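Local coordinates for DUF4276 family protein (Pyrococcus horikoshii, PDB 2P62) that is of unknown function but belongs to a Toprim-like family, whose better-known relatives act on nucleic acids with the help of divalent metals, at residues A[131-139]-A[230-238]; A[1-11]-A[54-65]. All blocks are in the same frame, centred on the assembly; numbering follows the deposited sequence.

Contact 1 (A[131-139]-A[230-238]); sequences IYPYGMGNL and VNLLPLLER
Tyr134 reaches from its strand to the loop before helix 233-239 and gives its hydroxyl proton to a backbone carbonyl, Tyr134 OH lying 2.8 Å from Asn231 O. The hydroxyl comes from above the carbonyl plane, 41° out of it. Asn231 has positive phi in the Schellman motif that ends the preceding helix, a conformation asparagine tolerates well.

Apolar contacts flank the bond on the ring side. With CG anti to the backbone N (chi1 -176°), the Tyr134 ring presents one face to Leu235, and Leu235 CD2 sits 3.8 Å from its centroid in a CH-pi contact. Leu232 CD2 fills the angle between that ring and Met136, whose bent, flexible chain brings Met136 CE to 4.0 Å from Leu232 CD2. Beyond the strand, Leu139 CD1 touches Val230 CG1.

At the other end a polar group is laid against a flat cation: Tyr132 OH lies over the guanidinium of Arg238, 3.5 Å from Arg238 CZ, ring and guanidinium planes 56° apart.

Tyr132 also stacks on Tyr93 of the adjoining parallel strand 89-97, while Phe17 of helix 11-23 touches both Met136 and Leu235, so that helix 11-23 packs beside 233-239 on this side of the sheet.

Contact 2 (A[1-11]-A[54-65]); sequences MRIKLIIVEGK and EKDNIALVIIHA
The imidazole of His64 has Lys11 CA over one face, offset toward the rim of the ring, and the Gly10 carbonyl carbon comes in obliquely. At the opposite end of the pair, the Arg2 guanidinium has the Asn57 side chain beside it and Ile58 at an oblique approach, with Arg2 NH2 3.3 Å from Ile58 CD1. Bends at chi2 and chi3 bring this long chain across to Ile58, while its NH1 forms a salt bridge with Glu90. Were Arg2 replaced by an alanine, Glu90 would probably lose its positive mate and the end of Ile58 its cover.

Between these ends strands 2-7 and 58-63 run parallel, 23° apart, and their backbones are joined by alternating bonds from Arg2 N to Asn57 O through Val8 N to Ile63 O. The Ile6 N to Val61 O bond is short and nearly straight, 2.7 Å and 177°. Past the strands, Ala65 N still reaches Glu9 O at 3.0 Å.

Branched aliphatic residues suit the buried strands. Ile3 CG2 meets Val61 CG2 at 3.8 Å, and Ile7 lies alongside Ile63, Ile7 CG1 to Ile63 CD1 also 3.8 Å. On the other face Lys4 runs extended beside Leu60, with Lys4 CB 3.6 Å from Leu60 CD2; its aliphatic stem packs while NZ is bonded to Glu91 and the carbonyls of Met239 and Gly241.

Helix 11-23 follows directly, Gly10 at its N-cap. A central parallel strand followed closely by a glutamate, here Glu9, which lies near Glu100, is consistent with the Toprim fold, whose relatives place metal-binding acidic residues at the C-terminal ends of such strands; a like role for Glu9 is possible but inferred.

In the fold
From the N terminus, strand 2-7 leads into helix 11-23, and the chain passes through strands 28-29 and 51-55 before 58-63 returns beside the first strand, where contact 2 closes its loop. Strand 89-97 then takes the other side of 2-7, and 129-136 lies next to it. There contact 1 opens a second, larger loop of 90 residues, without strands and mostly helical, which comes back as helix 233-239. The two loops are in series, neither enclosing the other. Both contacts reach one sheet: contact 2 joins neighbouring strands within it, contact 1 packs the C-terminal helix against it. They meet where Lys4 NZ approaches Arg238 O, 3.0 Å away.

Contact 1 (A[131-139]-A[230-238])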
loop_
_atom_site.group_PDB
_atom_site.type_symbol
_atom_site.label_atom_id
_atom_site.label_comp_id
_atom_site.label_asym_id
_atom_site.label_seq_id
_atom_site.Cartn_x
_atom_site.Cartn_y
_atom_site.Cartn_z
ATOM N N ILE A 131 21.231 -15.727 -15.959
ATOM C CA ILE A 131 20.810 -15.118 -14.706
ATOM C C ILE A 131 21.517 -13.775 -14.515
ATOM O O ILE A 131 22.748 -13.698 -14.475
ATOM C CB ILE A 131 21.100 -16.068 -13.531
ATOM C CG1 ILE A 131 20.366 -17.398 -13.776
ATOM C CG2 ILE A 131 20.627 -15.435 -12.217
ATOM C CD1 ILE A 131 20.758 -18.580 -12.842
ATOM N N TYR A 132 20.724 -12.713 -14.415
ATOM C CA TYR A 132 21.274 -11.381 -14.260
ATOM C C TYR A 132 21.105 -10.796 -12.873
ATOM O O TYR A 132 20.015 -10.389 -12.482
ATOM C CB TYR A 132 20.647 -10.418 -15.274
ATOM C CG TYR A 132 21.011 -10.685 -16.714
ATOM C CD1 TYR A 132 22.187 -10.166 -17.266
ATOM C CD2 TYR A 132 20.166 -11.439 -17.543
ATOM C CE1 TYR A 132 22.506 -10.386 -18.604
ATOM C CE2 TYR A 132 20.484 -11.663 -18.883
ATOM C CZ TYR A 132 21.651 -11.131 -19.404
ATOM O OH TYR A 132 21.954 -11.329 -20.730
ATOM N N PRO A 133 22.183 -10.782 -12.093
ATOM C CA PRO A 133 22.069 -10.207 -10.751
ATOM C C PRO A 133 22.276 -8.694 -10.887
ATOM O O PRO A 133 23.254 -8.242 -11.481
ATOM C CB PRO A 133 23.167 -10.922 -9.961
ATOM C CG PRO A 133 24.177 -11.313 -11.010
ATOM C CD PRO A 133 23.371 -11.645 -12.235
ATOM N N TYR A 134 21.336 -7.911 -10.371
ATOM C CA TYR A 134 21.446 -6.468 -10.488
ATOM C C TYR A 134 21.212 -5.719 -9.185
ATOM O O TYR A 134 20.227 -5.956 -8.490
ATOM C CB TYR A 134 20.468 -5.975 -11.557
ATOM C CG TYR A 134 20.552 -4.500 -11.848
ATOM C CD1 TYR A 134 19.737 -3.588 -11.175
ATOM C CD2 TYR A 134 21.467 -4.006 -12.781
ATOM C CE1 TYR A 134 19.828 -2.218 -11.427
ATOM C CE2 TYR A 134 21.568 -2.637 -13.037
ATOM C CZ TYR A 134 20.746 -1.753 -12.359
ATOM O OH TYR A 134 20.832 -0.406 -12.619
ATOM N N GLY A 135 22.134 -4.816 -8.861
ATOM C CA GLY A 135 22.012 -4.024 -7.650
ATOM C C GLY A 135 21.386 -2.679 -7.972
ATOM O O GLY A 135 21.899 -1.954 -8.822
ATOM N N MET A 136 20.282 -2.347 -7.306
ATOM C CA MET A 136 19.587 -1.084 -7.537
ATOM C C MET A 136 20.124 0.044 -6.658
ATOM O O MET A 136 20.468 -0.157 -5.495
ATOM C CB MET A 136 18.088 -1.258 -7.274
ATOM C CG MET A 136 17.237 0.001 -7.487
ATOM S SD MET A 136 17.077 0.507 -9.221
ATOM C CE MET A 136 16.257 -0.930 -9.843
ATOM N N GLY A 137 20.201 1.239 -7.226
ATOM C CA GLY A 137 20.684 2.370 -6.463
ATOM C C GLY A 137 22.171 2.635 -6.581
ATOM O O GLY A 137 22.765 3.205 -5.669
ATOM N N ASN A 138 22.789 2.235 -7.687
ATOM C CA ASN A 138 24.220 2.482 -7.846
ATOM C C ASN A 138 24.475 3.865 -8.434
ATOM O O ASN A 138 24.698 4.014 -9.637
ATOM C CB ASN A 138 24.871 1.417 -8.732
ATOM C CG ASN A 138 25.800 0.503 -7.949
ATOM O OD1 ASN A 138 26.617 0.972 -7.148
ATOM N ND2 ASN A 138 25.692 -0.804 -8.181
ATOM N N LEU A 139 24.424 4.878 -7.579
ATOM C CA LEU A 139 24.660 6.256 -8.001
ATOM C C LEU A 139 25.004 7.094 -6.787
ATOM O O LEU A 139 25.086 6.577 -5.676
ATOM C CB LEU A 139 23.427 6.839 -8.730
ATOM C CG LEU A 139 22.024 7.031 -8.109
ATOM C CD1 LEU A 139 21.582 5.750 -7.412
ATOM C CD2 LEU A 139 22.017 8.190 -7.133
ATOM N N VAL A 230 21.678 6.711 -14.304
ATOM C CA VAL A 230 21.640 5.782 -13.176
ATOM C C VAL A 230 21.999 4.383 -13.657
ATOM O O VAL A 230 22.084 3.436 -12.875
ATOM C CB VAL A 230 20.244 5.747 -12.523
ATOM C CG1 VAL A 230 20.242 4.789 -11.351
ATOM C CG2 VAL A 230 19.860 7.133 -12.050
ATOM N N ASN A 231 22.218 4.274 -14.960
ATOM C CA ASN A 231 22.567 3.017 -15.606
ATOM C C ASN A 231 21.485 1.945 -15.450
ATOM O O ASN A 231 21.742 0.854 -14.946
ATOM C CB ASN A 231 23.911 2.496 -15.082
ATOM C CG ASN A 231 24.724 1.788 -16.167
ATOM O OD1 ASN A 231 24.992 2.357 -17.238
ATOM N ND2 ASN A 231 25.116 0.545 -15.897
ATOM N N LEU A 232 20.271 2.282 -15.883
ATOM C CA LEU A 232 19.135 1.366 -15.848
ATOM C C LEU A 232 18.773 0.972 -17.274
ATOM O O LEU A 232 18.131 -0.045 -17.507
ATOM C CB LEU A 232 17.917 2.020 -15.180
ATOM C CG LEU A 232 17.732 1.789 -13.680
ATOM C CD1 LEU A 232 16.551 2.593 -13.186
ATOM C CD2 LEU A 232 17.516 0.294 -13.406
ATOM N N LEU A 233 19.208 1.773 -18.234
ATOM C CA LEU A 233 18.900 1.506 -19.636
ATOM C C LEU A 233 19.371 0.141 -20.144
ATOM O O LEU A 233 18.593 -0.617 -20.724
ATOM C CB LEU A 233 19.476 2.622 -20.503
ATOM C CG LEU A 233 18.493 3.343 -21.425
ATOM C CD1 LEU A 233 17.147 3.566 -20.732
ATOM C CD2 LEU A 233 19.115 4.661 -21.853
ATOM N N PRO A 234 20.652 -0.187 -19.940
ATOM C CA PRO A 234 21.155 -1.483 -20.406
ATOM C C PRO A 234 20.414 -2.684 -19.817
ATOM O O PRO A 234 20.271 -3.711 -20.475
ATOM C CB PRO A 234 22.647 -1.434 -20.040
ATOM C CG PRO A 234 22.707 -0.424 -18.927
ATOM C CD PRO A 234 21.729 0.624 -19.356
ATOM N N LEU A 235 19.933 -2.551 -18.587
ATOM C CA LEU A 235 19.184 -3.629 -17.937
ATOM C C LEU A 235 17.792 -3.756 -18.579
ATOM O O LEU A 235 17.325 -4.855 -18.895
ATOM C CB LEU A 235 19.014 -3.336 -16.440
ATOM C CG LEU A 235 18.033 -4.258 -15.696
ATOM C CD1 LEU A 235 18.696 -5.616 -15.452
ATOM C CD2 LEU A 235 17.617 -3.633 -14.375
ATOM N N LEU A 236 17.128 -2.619 -18.750
ATOM C CA LEU A 236 15.805 -2.598 -19.348
ATOM C C LEU A 236 15.858 -3.102 -20.779
ATOM O O LEU A 236 15.019 -3.901 -21.199
ATOM C CB LEU A 236 15.239 -1.175 -19.324
ATOM C CG LEU A 236 14.901 -0.657 -17.919
ATOM C CD1 LEU A 236 14.781 0.862 -17.904
ATOM C CD2 LEU A 236 13.615 -1.325 -17.468
ATOM N N GLU A 237 16.856 -2.645 -21.525
ATOM C CA GLU A 237 16.983 -3.046 -22.920
ATOM C C GLU A 237 17.288 -4.534 -23.062
ATOM O O GLU A 237 17.058 -5.115 -24.116
ATOM C CB GLU A 237 18.045 -2.188 -23.620
ATOM C CG GLU A 237 17.744 -0.693 -23.528
ATOM C CD GLU A 237 18.725 0.168 -24.301
ATOM O OE1 GLU A 237 19.932 -0.163 -24.319
ATOM O OE2 GLU A 237 18.291 1.188 -24.879
ATOM N N ARG A 238 17.781 -5.145 -21.990
ATOM C CA ARG A 238 18.086 -6.569 -21.991
ATOM C C ARG A 238 16.793 -7.345 -21.734
ATOM O O ARG A 238 16.481 -8.315 -22.436
ATOM C CB ARG A 238 19.110 -6.887 -20.901
ATOM C CG ARG A 238 20.148 -7.906 -21.316
ATOM C CD ARG A 238 20.844 -7.437 -22.579
ATOM N NE ARG A 238 21.851 -8.377 -23.059
ATOM C CZ ARG A 238 23.045 -8.547 -22.504
ATOM N NH1 ARG A 238 23.888 -9.428 -23.023
ATOM N NH2 ARG A 238 23.399 -7.834 -21.438
#

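Contact 2 (A[1-11]-A[54-65])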
loop_
_atom_site.group_PDB
_atom_site.type_symbol
_atom_site.label_atom_id
_atom_site.label_comp_id
_atom_site.label_asym_id
_atom_site.label_seq_id
_atom_site.Cartn_x
_atom_site.Cartn_y
_atom_site.Cartn_z
ATOM N N MET A 1 5.702 -18.841 -26.516
ATOM C CA MET A 1 6.111 -17.503 -26.019
ATOM C C MET A 1 7.467 -17.590 -25.272
ATOM O O MET A 1 7.764 -18.600 -24.624
ATOM C CB MET A 1 5.004 -16.988 -25.089
ATOM C CG MET A 1 4.749 -15.492 -25.101
ATOM S SD MET A 1 3.855 -14.807 -26.510
ATOM C CE MET A 1 3.841 -13.150 -25.936
ATOM N N ARG A 2 8.307 -16.561 -25.396
ATOM C CA ARG A 2 9.584 -16.540 -24.678
ATOM C C ARG A 2 9.252 -16.012 -23.293
ATOM O O ARG A 2 8.533 -15.018 -23.154
ATOM C CB ARG A 2 10.584 -15.586 -25.328
ATOM C CG ARG A 2 11.206 -16.097 -26.596
ATOM C CD ARG A 2 11.059 -15.088 -27.713
ATOM N NE ARG A 2 11.669 -13.786 -27.430
ATOM C CZ ARG A 2 12.911 -13.616 -26.995
ATOM N NH1 ARG A 2 13.679 -14.664 -26.770
ATOM N NH2 ARG A 2 13.408 -12.401 -26.837
ATOM N N ILE A 3 9.772 -16.673 -22.269
ATOM C CA ILE A 3 9.494 -16.264 -20.905
ATOM C C ILE A 3 10.745 -15.827 -20.173
ATOM O O ILE A 3 11.763 -16.516 -20.209
ATOM C CB ILE A 3 8.875 -17.403 -20.081
ATOM C CG1 ILE A 3 7.646 -17.976 -20.777
ATOM C CG2 ILE A 3 8.463 -16.874 -18.719
ATOM C CD1 ILE A 3 7.122 -19.191 -20.079
ATOM N N LYS A 4 10.648 -14.683 -19.504
ATOM C CA LYS A 4 11.738 -14.135 -18.713
ATOM C C LYS A 4 11.178 -13.870 -17.318
ATOM O O LYS A 4 10.084 -13.320 -17.175
ATOM C CB LYS A 4 12.239 -12.827 -19.319
ATOM C CG LYS A 4 12.696 -12.947 -20.758
ATOM C CD LYS A 4 13.415 -11.694 -21.194
ATOM C CE LYS A 4 13.837 -11.779 -22.658
ATOM N NZ LYS A 4 14.621 -10.565 -23.026
ATOM N N LEU A 5 11.925 -14.275 -16.295
ATOM C CA LEU A 5 11.511 -14.091 -14.911
ATOM C C LEU A 5 12.235 -12.913 -14.252
ATOM O O LEU A 5 13.465 -12.808 -14.304
ATOM C CB LEU A 5 11.779 -15.378 -14.118
ATOM C CG LEU A 5 11.410 -15.409 -12.630
ATOM C CD1 LEU A 5 9.909 -15.153 -12.476
ATOM C CD2 LEU A 5 11.785 -16.765 -12.025
ATOM N N ILE A 6 11.455 -12.024 -13.646
ATOM C CA ILE A 6 11.991 -10.861 -12.952
ATOM C C ILE A 6 11.619 -10.951 -11.473
ATOM O O ILE A 6 10.441 -10.957 -11.113
ATOM C CB ILE A 6 11.440 -9.544 -13.533
ATOM C CG1 ILE A 6 11.724 -9.482 -15.040
ATOM C CG2 ILE A 6 12.083 -8.358 -12.807
ATOM C CD1 ILE A 6 11.355 -8.162 -15.716
ATOM N N ILE A 7 12.639 -11.036 -10.624
ATOM C CA ILE A 7 12.443 -11.147 -9.185
ATOM C C ILE A 7 12.874 -9.881 -8.460
ATOM O O ILE A 7 14.035 -9.480 -8.529
ATOM C CB ILE A 7 13.249 -12.324 -8.600
ATOM C CG1 ILE A 7 12.947 -13.610 -9.385
ATOM C CG2 ILE A 7 12.901 -12.490 -7.115
ATOM C CD1 ILE A 7 13.817 -14.801 -8.996
ATOM N N VAL A 8 11.929 -9.252 -7.772
ATOM C CA VAL A 8 12.201 -8.035 -7.021
ATOM C C VAL A 8 11.831 -8.278 -5.568
ATOM O O VAL A 8 11.245 -9.313 -5.243
ATOM C CB VAL A 8 11.382 -6.848 -7.565
ATOM C CG1 VAL A 8 11.819 -6.529 -8.983
ATOM C CG2 VAL A 8 9.900 -7.178 -7.528
ATOM N N GLU A 9 12.153 -7.329 -4.692
ATOM C CA GLU A 9 11.855 -7.500 -3.274
ATOM C C GLU A 9 10.425 -7.187 -2.840
ATOM O O GLU A 9 9.829 -7.968 -2.106
ATOM C CB GLU A 9 12.819 -6.677 -2.415
ATOM C CG GLU A 9 12.732 -7.044 -0.939
ATOM C CD GLU A 9 13.685 -6.244 -0.075
ATOM O OE1 GLU A 9 14.828 -6.000 -0.520
ATOM O OE2 GLU A 9 13.296 -5.871 1.056
ATOM N N GLY A 10 9.878 -6.056 -3.278
ATOM C CA GLY A 10 8.526 -5.695 -2.877
ATOM C C GLY A 10 7.678 -4.997 -3.927
ATOM O O GLY A 10 8.086 -4.851 -5.084
ATOM N N LYS A 11 6.485 -4.566 -3.514
ATOM C CA LYS A 11 5.544 -3.884 -4.400
ATOM C C LYS A 11 6.165 -2.636 -5.025
ATOM O O LYS A 11 5.980 -2.385 -6.216
ATOM C CB LYS A 11 4.283 -3.484 -3.632
ATOM C CG LYS A 11 3.074 -3.187 -4.509
ATOM C CD LYS A 11 2.502 -4.475 -5.083
ATOM C CE LYS A 11 1.105 -4.286 -5.694
ATOM N NZ LYS A 11 1.092 -3.396 -6.885
ATOM N N GLU A 54 3.225 -8.698 -21.259
ATOM C CA GLU A 54 3.538 -9.270 -22.566
ATOM C C GLU A 54 3.603 -8.270 -23.712
ATOM O O GLU A 54 2.955 -7.224 -23.675
ATOM C CB GLU A 54 2.515 -10.351 -22.918
ATOM C CG GLU A 54 2.500 -11.515 -21.953
ATOM C CD GLU A 54 1.455 -12.554 -22.307
ATOM O OE1 GLU A 54 1.404 -13.599 -21.628
ATOM O OE2 GLU A 54 0.688 -12.324 -23.262
ATOM N N LYS A 55 4.392 -8.618 -24.726
ATOM C CA LYS A 55 4.571 -7.816 -25.932
ATOM C C LYS A 55 5.252 -8.681 -26.987
ATOM O O LYS A 55 6.272 -9.318 -26.718
ATOM C CB LYS A 55 5.429 -6.589 -25.646
ATOM C CG LYS A 55 5.657 -5.689 -26.846
ATOM C CD LYS A 55 6.589 -4.555 -26.459
ATOM C CE LYS A 55 7.011 -3.732 -27.658
ATOM N NZ LYS A 55 5.834 -3.226 -28.390
ATOM N N ASP A 56 4.678 -8.700 -28.186
ATOM C CA ASP A 56 5.206 -9.496 -29.285
ATOM C C ASP A 56 5.331 -10.943 -28.801
ATOM O O ASP A 56 4.333 -11.540 -28.400
ATOM C CB ASP A 56 6.571 -8.960 -29.750
ATOM C CG ASP A 56 6.493 -7.535 -30.303
ATOM O OD1 ASP A 56 5.677 -7.291 -31.220
ATOM O OD2 ASP A 56 7.254 -6.658 -29.822
ATOM N N ASN A 57 6.539 -11.507 -28.824
ATOM C CA ASN A 57 6.721 -12.887 -28.381
ATOM C C ASN A 57 7.463 -13.028 -27.047
ATOM O O ASN A 57 8.010 -14.091 -26.732
ATOM C CB ASN A 57 7.434 -13.711 -29.468
ATOM C CG ASN A 57 8.927 -13.416 -29.569
ATOM O OD1 ASN A 57 9.642 -14.049 -30.359
ATOM N ND2 ASN A 57 9.404 -12.468 -28.778
ATOM N N ILE A 58 7.473 -11.955 -26.260
ATOM C CA ILE A 58 8.132 -11.974 -24.959
ATOM C C ILE A 58 7.166 -11.805 -23.792
ATOM O O ILE A 58 6.372 -10.865 -23.758
ATOM C CB ILE A 58 9.173 -10.854 -24.824
ATOM C CG1 ILE A 58 10.333 -11.078 -25.804
ATOM C CG2 ILE A 58 9.668 -10.794 -23.371
ATOM C CD1 ILE A 58 11.408 -10.006 -25.724
ATOM N N ALA A 59 7.260 -12.715 -22.828
ATOM C CA ALA A 59 6.439 -12.656 -21.624
ATOM C C ALA A 59 7.362 -12.404 -20.432
ATOM O O ALA A 59 8.339 -13.120 -20.236
ATOM C CB ALA A 59 5.686 -13.968 -21.427
ATOM N N LEU A 60 7.063 -11.368 -19.653
ATOM C CA LEU A 60 7.851 -11.057 -18.470
ATOM C C LEU A 60 7.025 -11.404 -17.241
ATOM O O LEU A 60 5.950 -10.846 -17.022
ATOM C CB LEU A 60 8.217 -9.575 -18.432
ATOM C CG LEU A 60 9.074 -9.096 -19.603
ATOM C CD1 LEU A 60 9.198 -7.592 -19.556
ATOM C CD2 LEU A 60 10.436 -9.769 -19.564
ATOM N N VAL A 61 7.527 -12.347 -16.453
ATOM C CA VAL A 61 6.858 -12.770 -15.238
ATOM C C VAL A 61 7.589 -12.108 -14.081
ATOM O O VAL A 61 8.740 -12.425 -13.804
ATOM C CB VAL A 61 6.912 -14.304 -15.090
ATOM C CG1 VAL A 61 6.207 -14.728 -13.807
ATOM C CG2 VAL A 61 6.243 -14.964 -16.302
ATOM N N ILE A 62 6.917 -11.177 -13.417
ATOM C CA ILE A 62 7.502 -10.445 -12.300
ATOM C C ILE A 62 6.917 -10.920 -10.975
ATOM O O ILE A 62 5.697 -10.981 -10.817
ATOM C CB ILE A 62 7.214 -8.940 -12.440
ATOM C CG1 ILE A 62 7.599 -8.478 -13.843
ATOM C CG2 ILE A 62 7.964 -8.147 -11.378
ATOM C CD1 ILE A 62 7.236 -7.064 -14.110
ATOM N N ILE A 63 7.788 -11.252 -10.024
ATOM C CA ILE A 63 7.344 -11.697 -8.706
ATOM C C ILE A 63 8.055 -10.902 -7.624
ATOM O O ILE A 63 9.184 -10.455 -7.819
ATOM C CB ILE A 63 7.647 -13.202 -8.454
ATOM C CG1 ILE A 63 9.150 -13.457 -8.531
ATOM C CG2 ILE A 63 6.939 -14.060 -9.471
ATOM C CD1 ILE A 63 9.531 -14.892 -8.244
ATOM N N HIS A 64 7.390 -10.732 -6.484
ATOM C CA HIS A 64 7.961 -10.016 -5.347
ATOM C C HIS A 64 7.467 -10.642 -4.045
ATOM O O HIS A 64 6.630 -11.545 -4.072
ATOM C CB HIS A 64 7.566 -8.540 -5.371
ATOM C CG HIS A 64 6.125 -8.295 -5.051
ATOM N ND1 HIS A 64 5.123 -8.399 -5.992
ATOM C CD2 HIS A 64 5.517 -7.962 -3.889
ATOM C CE1 HIS A 64 3.960 -8.139 -5.423
ATOM N NE2 HIS A 64 4.172 -7.871 -4.147
ATOM N N ALA A 65 7.980 -10.148 -2.915
ATOM C CA ALA A 65 7.615 -10.647 -1.582
ATOM C C ALA A 65 7.669 -12.175 -1.555
ATOM O O ALA A 65 6.826 -12.837 -0.942
ATOM C CB ALA A 65 6.210 -10.155 -1.193
#